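Putative branched-chain amino acid ABC transporter (PDB 4PYR) binds glutathione and, as a lipoprotein of the LppC type with a fold like that of periplasmic binding proteins, may act as an enzyme regulator. Local coordinates at residues 5-9 against 22-26; 44-49 against 71-75; 52-56 against 78-83; 255-260 against 273-279. One frame throughout, in Å; residues are numbered along the deposited sequence. Where two conformers were deposited one is given.

Contacts 1, 2 and 3 belong to the layered alpha/beta part built round the five-stranded parallel sheet, and their centres lie about 11 to 15 Å apart. Contact 1 sets strand 2-8 against helix 16-33. Contacts 2 and 3 share helix 48-57 and interleave along the chain, the first segments of both preceding both second segments. Ile7 links the layers: it points away from the helix of contact 1 and packs on Tyr52 of contact 3. Contact 4 comes last, about 14 Å from contact 1, and ties helix 245-265 to an edge strand of the eight-stranded mixed sheet. Through Tyr258 and Ile255 that helix packs on helix 16-33, so contact 4 lies where the two sheets' parts meet.

Contact 1: residues 5-9 against 22-26; sequences GVILP and VRSGV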
loop_
_atom_site.group_PDB
_atom_site.type_symbol
_atom_site.label_atom_id
_atom_site.label_comp_id
_atom_site.label_asym_id
_atom_site.label_seq_id
_atom_site.Cartn_x
_atom_site.Cartn_y
_atom_site.Cartn_z
ATOM N N GLY A 5 -4.175 8.024 -19.929
ATOM C CA GLY A 5 -5.193 7.020 -20.173
ATOM C C GLY A 5 -5.398 6.299 -18.878
ATOM O O GLY A 5 -4.449 5.839 -18.269
ATOM N N VAL A 6 -6.649 6.273 -18.416
ATOM C CA VAL A 6 -7.008 5.621 -17.145
ATOM C C VAL A 6 -7.735 4.331 -17.524
ATOM O O VAL A 6 -8.877 4.369 -17.933
ATOM C CB VAL A 6 -7.877 6.533 -16.283
ATOM C CG1 VAL A 6 -8.063 5.856 -14.915
ATOM C CG2 VAL A 6 -7.262 7.908 -16.115
ATOM N N ILE A 7 -7.017 3.213 -17.470
ATOM C CA ILE A 7 -7.452 1.947 -18.025
ATOM C C ILE A 7 -7.604 0.963 -16.878
ATOM O O ILE A 7 -6.650 0.341 -16.409
ATOM C CB ILE A 7 -6.389 1.444 -19.048
ATOM C CG1 ILE A 7 -6.219 2.540 -20.097
ATOM C CG2 ILE A 7 -6.869 0.178 -19.697
ATOM C CD1 ILE A 7 -5.276 2.235 -21.229
ATOM N N LEU A 8 -8.853 0.830 -16.430
ATOM C CA LEU A 8 -9.184 0.062 -15.231
ATOM C C LEU A 8 -10.400 -0.804 -15.529
ATOM O O LEU A 8 -11.133 -0.554 -16.464
ATOM C CB LEU A 8 -9.447 0.979 -14.064
ATOM C CG LEU A 8 -8.257 1.839 -13.620
ATOM C CD1 LEU A 8 -8.641 2.865 -12.565
ATOM C CD2 LEU A 8 -7.083 0.988 -13.131
ATOM N N PRO A 9 -10.599 -1.870 -14.729
ATOM C CA PRO A 9 -11.748 -2.756 -14.931
ATOM C C PRO A 9 -13.099 -2.057 -14.827
ATOM O O PRO A 9 -13.221 -1.113 -14.049
ATOM C CB PRO A 9 -11.585 -3.797 -13.808
ATOM C CG PRO A 9 -10.140 -3.768 -13.449
ATOM C CD PRO A 9 -9.700 -2.361 -13.667
ATOM N N VAL A 22 -10.662 3.910 -7.104
ATOM C CA VAL A 22 -9.417 4.419 -7.645
ATOM C C VAL A 22 -9.684 5.533 -8.653
ATOM O O VAL A 22 -9.035 6.608 -8.586
ATOM C CB VAL A 22 -8.621 3.301 -8.285
ATOM C CG1 VAL A 22 -7.397 3.844 -9.003
ATOM C CG2 VAL A 22 -8.175 2.239 -7.265
ATOM N N ARG A 23 -10.612 5.299 -9.575
ATOM C CA ARG A 23 -10.971 6.324 -10.556
ATOM C C ARG A 23 -11.377 7.631 -9.883
ATOM O O ARG A 23 -11.024 8.718 -10.353
ATOM C CB ARG A 23 -12.110 5.861 -11.480
ATOM C CG ARG A 23 -11.702 4.953 -12.599
ATOM C CD ARG A 23 -12.793 4.814 -13.629
ATOM N NE ARG A 23 -12.543 3.724 -14.530
ATOM C CZ ARG A 23 -11.749 3.821 -15.600
ATOM N NH1 ARG A 23 -11.156 4.980 -15.898
ATOM N NH2 ARG A 23 -11.571 2.782 -16.374
ATOM N N SER A 24 -12.128 7.533 -8.791
ATOM C CA SER A 24 -12.642 8.737 -8.144
ATOM C C SER A 24 -11.478 9.531 -7.541
ATOM O O SER A 24 -11.531 10.752 -7.466
ATOM C CB SER A 24 -13.717 8.397 -7.092
ATOM O OG SER A 24 -13.185 7.777 -5.925
ATOM N N GLY A 25 -10.414 8.849 -7.129
ATOM C CA GLY A 25 -9.237 9.522 -6.622
ATOM C C GLY A 25 -8.443 10.184 -7.739
ATOM O O GLY A 25 -7.962 11.307 -7.576
ATOM N N VAL A 26 -8.261 9.464 -8.845
ATOM C CA VAL A 26 -7.605 10.026 -10.020
ATOM C C VAL A 26 -8.303 11.286 -10.459
ATOM O O VAL A 26 -7.630 12.330 -10.713
ATOM C CB VAL A 26 -7.560 9.032 -11.215
ATOM C CG1 VAL A 26 -6.960 9.687 -12.460
ATOM C CG2 VAL A 26 -6.791 7.773 -10.856
#
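Arg23 reaches across from the helix to the strand and lays its guanidinium group against the backbone of Val6 and Leu8. Among the polar contacts, NH1 gives Val6 O a hydrogen bond of 3.1 Å, arriving well above the carbonyl plane, 57° out of it. NH2 adds only weak bonds, one to Leu8 O at 3.4 Å and a longer one to Val6 O; its firmer acceptor is Val41 O on strand 36-42, so the arginine end spans two adjacent strands. The chain gets there by running extended from CG to NE, with chi2 and chi3 both near -167°.

Strand 2-8, helix 16-33 and strand 36-42 form a beta-alpha-beta unit, the opening crossover of the parallel sheet; the short strand and helix segments here run nearly antiparallel, at 168°, with their axes 10.4 Å apart.

Van der Waals packing surrounds the guanidinium. Leu8 CB sits over one face of it, 3.6 Å from Arg23 NH2, while Val6 CG1 comes to 3.4 Å from Arg23 NH1. Farther back, Leu8 CD1 touches the aliphatic stem at Arg23 CG, 3.7 Å away. Two apolar pairs complete the contact. Leu8 CD1 meets Val22 CG1 at 3.9 Å, the two side chains crossing at about a right angle. Val6 and Val26 instead approach tip to tip, CG2 to CG1 at 4.1 Å, and both valines also lean on Leu38 of strand 36-42.

Contact 2: residues 44-49 against 71-75; sequences TGDNVV and SIVKL
The turn that starts helix 48-57 packs against helix 69-75 among the helices packed on the parallel sheet, and Gly45 meets Ser71 where the two come closest. Gly45 N donates a nearly straight hydrogen bond to Ser71 OG, 2.7 Å long with an angle of 170° at the hydrogen. That hydroxyl is also hydrogen-bonded to Ser68 OG, and Thr44 OG1 lies 3.0 Å from Ser71 OG, giving a small cluster of hydroxyls beside the turn. Ser71 chi1 of -68° puts OG beside its own backbone N, facing the glycine. The turn is braced from within by Thr44 N, which bonds in the carbonyl plane to Asn47 OD1 at 3.0 Å.

Next along the helix, the methylene CD of Lys74 rests 3.7 Å from Gly45 O. The chain bends at its last torsion and Lys74 NZ stays 5.1 Å from Asp46 OD1, so any attraction is long-range.

Two methyls lie against backbone oxygens: Val48 CG1 is 3.8 Å from Ser71 O, and Val49 CG2 approaches Lys74 O to 3.3 Å. The apolar pairs both involve Leu75, whose CD1 meets Val49 CG2 at 4.1 Å and whose CB faces Val48 CG1. Leu75 then continues inward onto Tyr52 of helix 48-57 and Pro66 of the loop after strand 62-64, while Ile72 turns the other way, to Asn87 in the loop after strand 83-85.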
loop_
_atom_site.group_PDB
_atom_site.type_symbol
_atom_site.label_atom_id
_atom_site.label_comp_id
_atom_site.label_asym_id
_atom_site.label_seq_id
_atom_site.Cartn_x
_atom_site.Cartn_y
_atom_site.Cartn_z
ATOM N N THR A 44 -9.909 -4.860 -19.076
ATOM C CA THR A 44 -9.173 -5.802 -18.258
ATOM C C THR A 44 -9.010 -7.068 -19.096
ATOM O O THR A 44 -9.770 -7.297 -20.032
ATOM C CB THR A 44 -9.911 -6.113 -16.934
ATOM O OG1 THR A 44 -9.068 -6.876 -16.065
ATOM C CG2 THR A 44 -11.130 -6.877 -17.185
ATOM N N GLY A 45 -7.984 -7.846 -18.758
ATOM C CA GLY A 45 -7.676 -9.126 -19.363
ATOM C C GLY A 45 -7.714 -9.167 -20.881
ATOM O O GLY A 45 -6.915 -8.528 -21.556
ATOM N N ASP A 46 -8.704 -9.883 -21.391
ATOM C CA ASP A 46 -8.849 -10.199 -22.808
ATOM C C ASP A 46 -8.863 -9.003 -23.779
ATOM O O ASP A 46 -8.606 -9.198 -24.973
ATOM C CB ASP A 46 -10.165 -11.000 -22.992
ATOM C CG ASP A 46 -10.020 -12.237 -23.849
ATOM O OD1 ASP A 46 -8.892 -12.669 -24.198
ATOM O OD2 ASP A 46 -11.079 -12.807 -24.143
ATOM N N ASN A 47 -9.236 -7.809 -23.311
ATOM C CA ASN A 47 -9.234 -6.611 -24.173
ATOM C C ASN A 47 -8.254 -5.509 -23.770
ATOM O O ASN A 47 -8.248 -4.443 -24.388
ATOM C CB ASN A 47 -10.645 -6.008 -24.290
ATOM C CG ASN A 47 -11.147 -5.401 -22.999
ATOM O OD1 ASN A 47 -10.415 -5.181 -22.017
ATOM N ND2 ASN A 47 -12.416 -5.098 -23.008
ATOM N N VAL A 48 -7.459 -5.756 -22.728
ATOM C CA VAL A 48 -6.620 -4.702 -22.145
ATOM C C VAL A 48 -5.594 -4.237 -23.149
ATOM O O VAL A 48 -5.363 -3.046 -23.281
ATOM C CB VAL A 48 -5.978 -5.134 -20.824
ATOM C CG1 VAL A 48 -4.862 -6.138 -21.054
ATOM C CG2 VAL A 48 -5.447 -3.923 -20.081
ATOM N N VAL A 49 -5.019 -5.162 -23.918
ATOM C CA VAL A 49 -4.024 -4.755 -24.910
ATOM C C VAL A 49 -4.674 -3.908 -25.989
ATOM O O VAL A 49 -4.172 -2.869 -26.341
ATOM C CB VAL A 49 -3.322 -5.954 -25.587
ATOM C CG1 VAL A 49 -2.544 -5.504 -26.815
ATOM C CG2 VAL A 49 -2.407 -6.668 -24.606
ATOM N N SER A 71 -4.004 -9.051 -16.276
ATOM C CA SER A 71 -3.929 -7.980 -17.281
ATOM C C SER A 71 -2.530 -7.395 -17.458
ATOM O O SER A 71 -2.154 -6.992 -18.564
ATOM C CB SER A 71 -4.813 -6.795 -16.862
ATOM O OG SER A 71 -6.163 -7.152 -16.919
ATOM N N ILE A 72 -1.810 -7.271 -16.346
ATOM C CA ILE A 72 -0.449 -6.759 -16.365
ATOM C C ILE A 72 0.467 -7.631 -17.232
ATOM O O ILE A 72 1.188 -7.097 -18.070
ATOM C CB ILE A 72 0.089 -6.561 -14.937
ATOM C CG1 ILE A 72 -0.671 -5.412 -14.273
ATOM C CG2 ILE A 72 1.587 -6.316 -14.950
ATOM C CD1 ILE A 72 -0.447 -5.285 -12.783
ATOM N N VAL A 73 0.403 -8.954 -17.036
ATOM C CA VAL A 73 1.197 -9.924 -17.797
ATOM C C VAL A 73 0.892 -9.873 -19.293
ATOM O O VAL A 73 1.805 -9.897 -20.122
ATOM C CB VAL A 73 0.961 -11.357 -17.290
ATOM C CG1 VAL A 73 1.691 -12.359 -18.171
ATOM C CG2 VAL A 73 1.436 -11.491 -15.844
ATOM N N LYS A 74 -0.394 -9.825 -19.632
ATOM C CA LYS A 74 -0.837 -9.752 -21.031
ATOM C C LYS A 74 -0.387 -8.484 -21.734
ATOM O O LYS A 74 -0.187 -8.487 -22.948
ATOM C CB LYS A 74 -2.377 -9.831 -21.116
ATOM C CG LYS A 74 -2.932 -11.196 -20.751
ATOM C CD LYS A 74 -4.454 -11.249 -20.879
ATOM C CE LYS A 74 -4.978 -12.674 -20.850
ATOM N NZ LYS A 74 -4.437 -13.488 -21.956
ATOM N N LEU A 75 -0.314 -7.399 -20.978
ATOM C CA LEU A 75 -0.039 -6.058 -21.509
ATOM C C LEU A 75 1.453 -5.740 -21.674
ATOM O O LEU A 75 1.822 -5.050 -22.608
ATOM C CB LEU A 75 -0.668 -4.992 -20.615
ATOM C CG LEU A 75 -0.538 -3.507 -21.045
ATOM C CD1 LEU A 75 -1.162 -3.358 -22.435
ATOM C CD2 LEU A 75 -1.145 -2.517 -20.071
#

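Contact 3: residues 52-56 against 78-83; sequences YRAAV and SVTVPT
Tyr52 sends its ring from helix 48-57 into the loop that leads to strand 83-85, its hydroxyl ending among Thr80, Val81 and Thr83. This is a connection of the alternating alpha/beta fold: helix 48-57 packs on the parallel sheet, and the loop 78-83 curls round the tyrosine hydroxyl before the chain enters the next strand. The side chain leaves the helix with CG anti to the backbone N (chi1 179°), which carries the ring away from its own turn and across to the loop.

The hydroxyl works both ways. Tyr52 OH donates to Thr83 OG1 at 2.8 Å, with the threonine oxygen lying in the plane of the ring at its edge. It accepts from Thr80 N at 3.2 Å, with an angle of 146° at the hydrogen, and more weakly from Val81 N. Thr83 OG1 donates a hydrogen bond to Val81 O at 2.6 Å, so the tyrosine, the threonine and the loop carbonyl form a short directed chain of bonds that probably helps hold the curl of the loop.

Round the ring, Tyr52 CE1 nears Ser78 O at 3.7 Å. Val79 CG2 packs on Tyr52 CZ at 4.1 Å. On the sheet side the tyrosine also touches Val63 and Ile7.

One turn on, past Ala55, which faces Ile7 and Val60, Val56 meets the loop farther out. It slides past Val81 in the opposite direction, CG2 to CG2 at 4.2 Å, while its CG1 lies 4.1 Å from Thr80 OG1.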
loop_
_atom_site.group_PDB
_atom_site.type_symbol
_atom_site.label_atom_id
_atom_site.label_comp_id
_atom_site.label_asym_id
_atom_site.label_seq_id
_atom_site.Cartn_x
_atom_site.Cartn_y
_atom_site.Cartn_z
ATOM N N TYR A 52 -5.676 -0.471 -24.510
ATOM C CA TYR A 52 -4.424 0.249 -24.264
ATOM C C TYR A 52 -3.931 0.783 -25.593
ATOM O O TYR A 52 -3.646 1.973 -25.737
ATOM C CB TYR A 52 -3.379 -0.683 -23.636
ATOM C CG TYR A 52 -2.043 -0.068 -23.361
ATOM C CD1 TYR A 52 -1.052 -0.045 -24.347
ATOM C CD2 TYR A 52 -1.740 0.448 -22.128
ATOM C CE1 TYR A 52 0.213 0.502 -24.075
ATOM C CE2 TYR A 52 -0.510 1.014 -21.833
ATOM C CZ TYR A 52 0.484 1.023 -22.817
ATOM O OH TYR A 52 1.721 1.592 -22.551
ATOM N N ARG A 53 -3.837 -0.098 -26.575
ATOM C CA ARG A 53 -3.401 0.304 -27.907
ATOM C C ARG A 53 -4.225 1.454 -28.451
ATOM O O ARG A 53 -3.680 2.391 -29.001
ATOM C CB ARG A 53 -3.439 -0.862 -28.889
ATOM C CG ARG A 53 -2.264 -1.834 -28.707
ATOM C CD ARG A 53 -2.266 -2.995 -29.661
ATOM N NE ARG A 53 -1.835 -2.572 -30.991
ATOM C CZ ARG A 53 -0.569 -2.369 -31.335
ATOM N NH1 ARG A 53 0.403 -2.579 -30.458
ATOM N NH2 ARG A 53 -0.270 -1.972 -32.558
ATOM N N ALA A 54 -5.545 1.412 -28.269
ATOM C CA ALA A 54 -6.376 2.482 -28.822
ATOM C C ALA A 54 -6.223 3.826 -28.058
ATOM O O ALA A 54 -6.390 4.910 -28.644
ATOM C CB ALA A 54 -7.840 2.045 -28.886
ATOM N N ALA A 55 -5.933 3.754 -26.758
ATOM C CA ALA A 55 -5.705 4.947 -25.947
ATOM C C ALA A 55 -4.418 5.627 -26.465
ATOM O O ALA A 55 -4.403 6.817 -26.725
ATOM C CB ALA A 55 -5.613 4.584 -24.471
ATOM N N VAL A 56 -3.377 4.830 -26.679
ATOM C CA VAL A 56 -2.108 5.331 -27.223
ATOM C C VAL A 56 -2.292 5.911 -28.627
ATOM O O VAL A 56 -1.799 7.013 -28.924
ATOM C CB VAL A 56 -1.076 4.191 -27.225
ATOM C CG1 VAL A 56 0.149 4.516 -28.099
ATOM C CG2 VAL A 56 -0.647 3.889 -25.811
ATOM N N SER A 78 3.437 -5.010 -24.882
ATOM C CA SER A 78 2.884 -3.940 -25.727
ATOM C C SER A 78 3.081 -2.529 -25.145
ATOM O O SER A 78 2.773 -1.513 -25.800
ATOM C CB SER A 78 1.398 -4.240 -26.036
ATOM O OG SER A 78 1.299 -5.549 -26.583
ATOM N N VAL A 79 3.639 -2.467 -23.940
ATOM C CA VAL A 79 3.778 -1.175 -23.232
ATOM C C VAL A 79 4.766 -0.292 -23.965
ATOM O O VAL A 79 5.943 -0.669 -24.208
ATOM C CB VAL A 79 4.130 -1.338 -21.732
ATOM C CG1 VAL A 79 4.631 -0.030 -21.116
ATOM C CG2 VAL A 79 2.880 -1.816 -20.997
ATOM N N THR A 80 4.252 0.849 -24.408
ATOM C CA THR A 80 5.081 1.780 -25.195
ATOM C C THR A 80 5.095 3.215 -24.680
ATOM O O THR A 80 5.887 4.014 -25.147
ATOM C CB THR A 80 4.607 1.851 -26.637
ATOM O OG1 THR A 80 3.229 2.227 -26.631
ATOM C CG2 THR A 80 4.813 0.511 -27.341
ATOM N N VAL A 81 4.207 3.536 -23.748
ATOM C CA VAL A 81 4.290 4.780 -23.004
ATOM C C VAL A 81 4.399 4.439 -21.503
ATOM O O VAL A 81 4.058 3.321 -21.092
ATOM C CB VAL A 81 3.080 5.705 -23.250
ATOM C CG1 VAL A 81 2.923 6.010 -24.703
ATOM C CG2 VAL A 81 1.784 5.154 -22.631
ATOM N N PRO A 82 4.950 5.361 -20.700
ATOM C CA PRO A 82 5.084 5.078 -19.287
ATOM C C PRO A 82 3.763 4.614 -18.743
ATOM O O PRO A 82 2.756 5.286 -18.974
ATOM C CB PRO A 82 5.546 6.404 -18.706
ATOM C CG PRO A 82 6.213 7.106 -19.817
ATOM C CD PRO A 82 5.398 6.725 -21.026
ATOM N N THR A 83 3.771 3.462 -18.070
ATOM C CA THR A 83 2.530 2.850 -17.630
ATOM C C THR A 83 2.653 2.464 -16.183
ATOM O O THR A 83 3.576 1.768 -15.789
ATOM C CB THR A 83 2.232 1.654 -18.535
ATOM O OG1 THR A 83 2.093 2.145 -19.857
ATOM C CG2 THR A 83 0.982 0.944 -18.152
#

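Contact 4: residues 255-260 against 273-279; sequences IDAYRL and VRLDGVT
Asp256 and Arg259 make the tight part of this contact, gripping the backbone of residues 276-279. Asp256 OD1 takes Val278 N on its syn lone pair at 2.8 Å. Its other oxygen, OD2, accepts from Thr279 N, which comes from above the carboxylate plane, and on its anti lone pair from Thr279 OG1, also at 2.8 Å. Gly277 CA passes only 3.1 Å from Asp256 OD2, so the backbone at Gly277 lies directly against the carboxylate.

Arg259 grips Asp276 O end-on: NH1 at 2.9 Å and NH2 at 3.1 Å both bond to that one oxygen in the guanidinium plane, reaching it from the same face of the carbonyl. NH1 also bridges to Asp256 OD1, and NH2 to Asp276 OD1 with weak bond geometry and the guanidinium and carboxylate planes 73° apart. This salt-bridge network ties helix 245-265 to strand 274-277, the edge strand of the mixed sheet, at the inverse gamma turn centred on Asp276. Thr279 lies about 5 Å, side chain to side chain, from Leu104 of the glutathione site.

Toward Val273 the contact is apolar and has no polar bonds: buried Leu260 CD2 meets Val273 CG1 at 3.6 Å and also touches Leu275. The open side begins at Leu275 and Asp276, both partly exposed. Leu275 lays CD1 over one face of the guanidinium, 3.7 Å from Arg259 NH2, while exposed Arg274 points away from the helix.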
loop_
_atom_site.group_PDB
_atom_site.type_symbol
_atom_site.label_atom_id
_atom_site.label_comp_id
_atom_site.label_asym_id
_atom_site.label_seq_id
_atom_site.Cartn_x
_atom_site.Cartn_y
_atom_site.Cartn_z
ATOM N N ILE A 255 -5.266 9.216 -6.151
ATOM C CA ILE A 255 -4.656 10.536 -6.124
ATOM C C ILE A 255 -3.189 10.385 -6.490
ATOM O O ILE A 255 -2.701 11.120 -7.362
ATOM C CB ILE A 255 -4.780 11.192 -4.746
ATOM C CG1 ILE A 255 -6.258 11.573 -4.533
ATOM C CG2 ILE A 255 -3.835 12.378 -4.592
ATOM C CD1 ILE A 255 -6.561 12.020 -3.143
ATOM N N ASP A 256 -2.457 9.554 -5.794
ATOM C CA ASP A 256 -0.999 9.436 -6.107
ATOM C C ASP A 256 -0.718 8.853 -7.494
ATOM O O ASP A 256 0.316 9.204 -8.085
ATOM C CB ASP A 256 -0.279 8.630 -5.049
ATOM C CG ASP A 256 0.034 9.431 -3.798
ATOM O OD1 ASP A 256 -0.192 10.661 -3.740
ATOM O OD2 ASP A 256 0.543 8.820 -2.857
ATOM N N ALA A 257 -1.616 8.032 -8.031
ATOM C CA ALA A 257 -1.415 7.464 -9.398
ATOM C C ALA A 257 -1.472 8.629 -10.410
ATOM O O ALA A 257 -0.651 8.699 -11.335
ATOM C CB ALA A 257 -2.477 6.403 -9.720
ATOM N N TYR A 258 -2.463 9.525 -10.248
ATOM C CA TYR A 258 -2.561 10.697 -11.043
ATOM C C TYR A 258 -1.247 11.499 -10.935
ATOM O O TYR A 258 -0.658 11.872 -11.963
ATOM C CB TYR A 258 -3.694 11.588 -10.596
ATOM C CG TYR A 258 -3.672 12.886 -11.367
ATOM C CD1 TYR A 258 -4.346 13.001 -12.541
ATOM C CD2 TYR A 258 -2.989 14.019 -10.895
ATOM C CE1 TYR A 258 -4.360 14.218 -13.254
ATOM C CE2 TYR A 258 -2.972 15.208 -11.602
ATOM C CZ TYR A 258 -3.646 15.290 -12.779
ATOM O OH TYR A 258 -3.619 16.455 -13.522
ATOM N N ARG A 259 -0.771 11.738 -9.701
ATOM C CA ARG A 259 0.393 12.587 -9.505
ATOM C C ARG A 259 1.638 11.998 -10.109
ATOM O O ARG A 259 2.418 12.729 -10.723
ATOM C CB ARG A 259 0.608 12.900 -8.046
ATOM C CG ARG A 259 -0.606 13.638 -7.422
ATOM C CD ARG A 259 -0.548 13.788 -5.889
ATOM N NE ARG A 259 0.598 14.571 -5.449
ATOM C CZ ARG A 259 1.255 14.437 -4.315
ATOM N NH1 ARG A 259 0.924 13.500 -3.429
ATOM N NH2 ARG A 259 2.252 15.245 -4.037
ATOM N N LEU A 260 1.823 10.700 -9.908
ATOM C CA LEU A 260 2.979 9.991 -10.509
ATOM C C LEU A 260 2.904 9.954 -12.013
ATOM O O LEU A 260 3.931 10.156 -12.691
ATOM C CB LEU A 260 3.096 8.575 -9.996
ATOM C CG LEU A 260 3.718 8.370 -8.658
ATOM C CD1 LEU A 260 3.642 6.871 -8.359
ATOM C CD2 LEU A 260 5.148 8.826 -8.653
ATOM N N VAL A 273 12.002 9.901 -10.488
ATOM C CA VAL A 273 10.684 10.311 -10.027
ATOM C C VAL A 273 10.538 9.948 -8.555
ATOM O O VAL A 273 10.750 8.789 -8.173
ATOM C CB VAL A 273 9.549 9.679 -10.861
ATOM C CG1 VAL A 273 8.191 10.010 -10.259
ATOM C CG2 VAL A 273 9.598 10.172 -12.298
ATOM N N ARG A 274 10.254 10.968 -7.742
ATOM C CA ARG A 274 9.964 10.820 -6.333
ATOM C C ARG A 274 8.710 11.646 -6.060
ATOM O O ARG A 274 8.425 12.577 -6.791
ATOM C CB ARG A 274 11.109 11.349 -5.488
ATOM C CG ARG A 274 12.462 10.699 -5.790
ATOM C CD ARG A 274 13.279 10.454 -4.536
ATOM N NE ARG A 274 14.474 9.643 -4.803
ATOM C CZ ARG A 274 15.337 9.230 -3.876
ATOM N NH1 ARG A 274 15.166 9.546 -2.601
ATOM N NH2 ARG A 274 16.384 8.481 -4.238
ATOM N N LEU A 275 7.955 11.297 -5.025
ATOM C CA LEU A 275 6.719 12.016 -4.706
ATOM C C LEU A 275 6.450 12.024 -3.206
ATOM O O LEU A 275 6.596 11.005 -2.569
ATOM C CB LEU A 275 5.520 11.329 -5.374
ATOM C CG LEU A 275 4.178 12.090 -5.401
ATOM C CD1 LEU A 275 4.286 13.252 -6.353
ATOM C CD2 LEU A 275 2.963 11.229 -5.728
ATOM N N ASP A 276 6.035 13.178 -2.683
ATOM C CA ASP A 276 5.431 13.274 -1.341
ATOM C C ASP A 276 3.973 12.809 -1.428
ATOM O O ASP A 276 3.021 13.611 -1.464
ATOM C CB ASP A 276 5.592 14.687 -0.727
ATOM C CG ASP A 276 4.879 15.799 -1.505
ATOM O OD1 ASP A 276 4.770 15.712 -2.736
ATOM O OD2 ASP A 276 4.422 16.783 -0.868
ATOM N N GLY A 277 3.813 11.500 -1.538
ATOM C CA GLY A 277 2.556 10.909 -1.865
ATOM C C GLY A 277 1.601 11.025 -0.678
ATOM O O GLY A 277 2.029 11.000 0.482
ATOM N N VAL A 278 0.330 11.153 -0.988
ATOM C CA VAL A 278 -0.676 11.001 0.078
ATOM C C VAL A 278 -0.684 9.571 0.619
ATOM O O VAL A 278 -1.138 9.352 1.741
ATOM C CB VAL A 278 -2.092 11.448 -0.309
ATOM C CG1 VAL A 278 -2.112 12.886 -0.715
ATOM C CG2 VAL A 278 -2.721 10.543 -1.379
ATOM N N THR A 279 -0.120 8.608 -0.146
ATOM C CA THR A 279 -0.067 7.218 0.283
ATOM C C THR A 279 1.267 6.906 0.941
ATOM O O THR A 279 1.452 5.790 1.459
ATOM C CB THR A 279 -0.255 6.223 -0.887
ATOM O OG1 THR A 279 0.895 6.300 -1.768
ATOM C CG2 THR A 279 -1.530 6.449 -1.604
#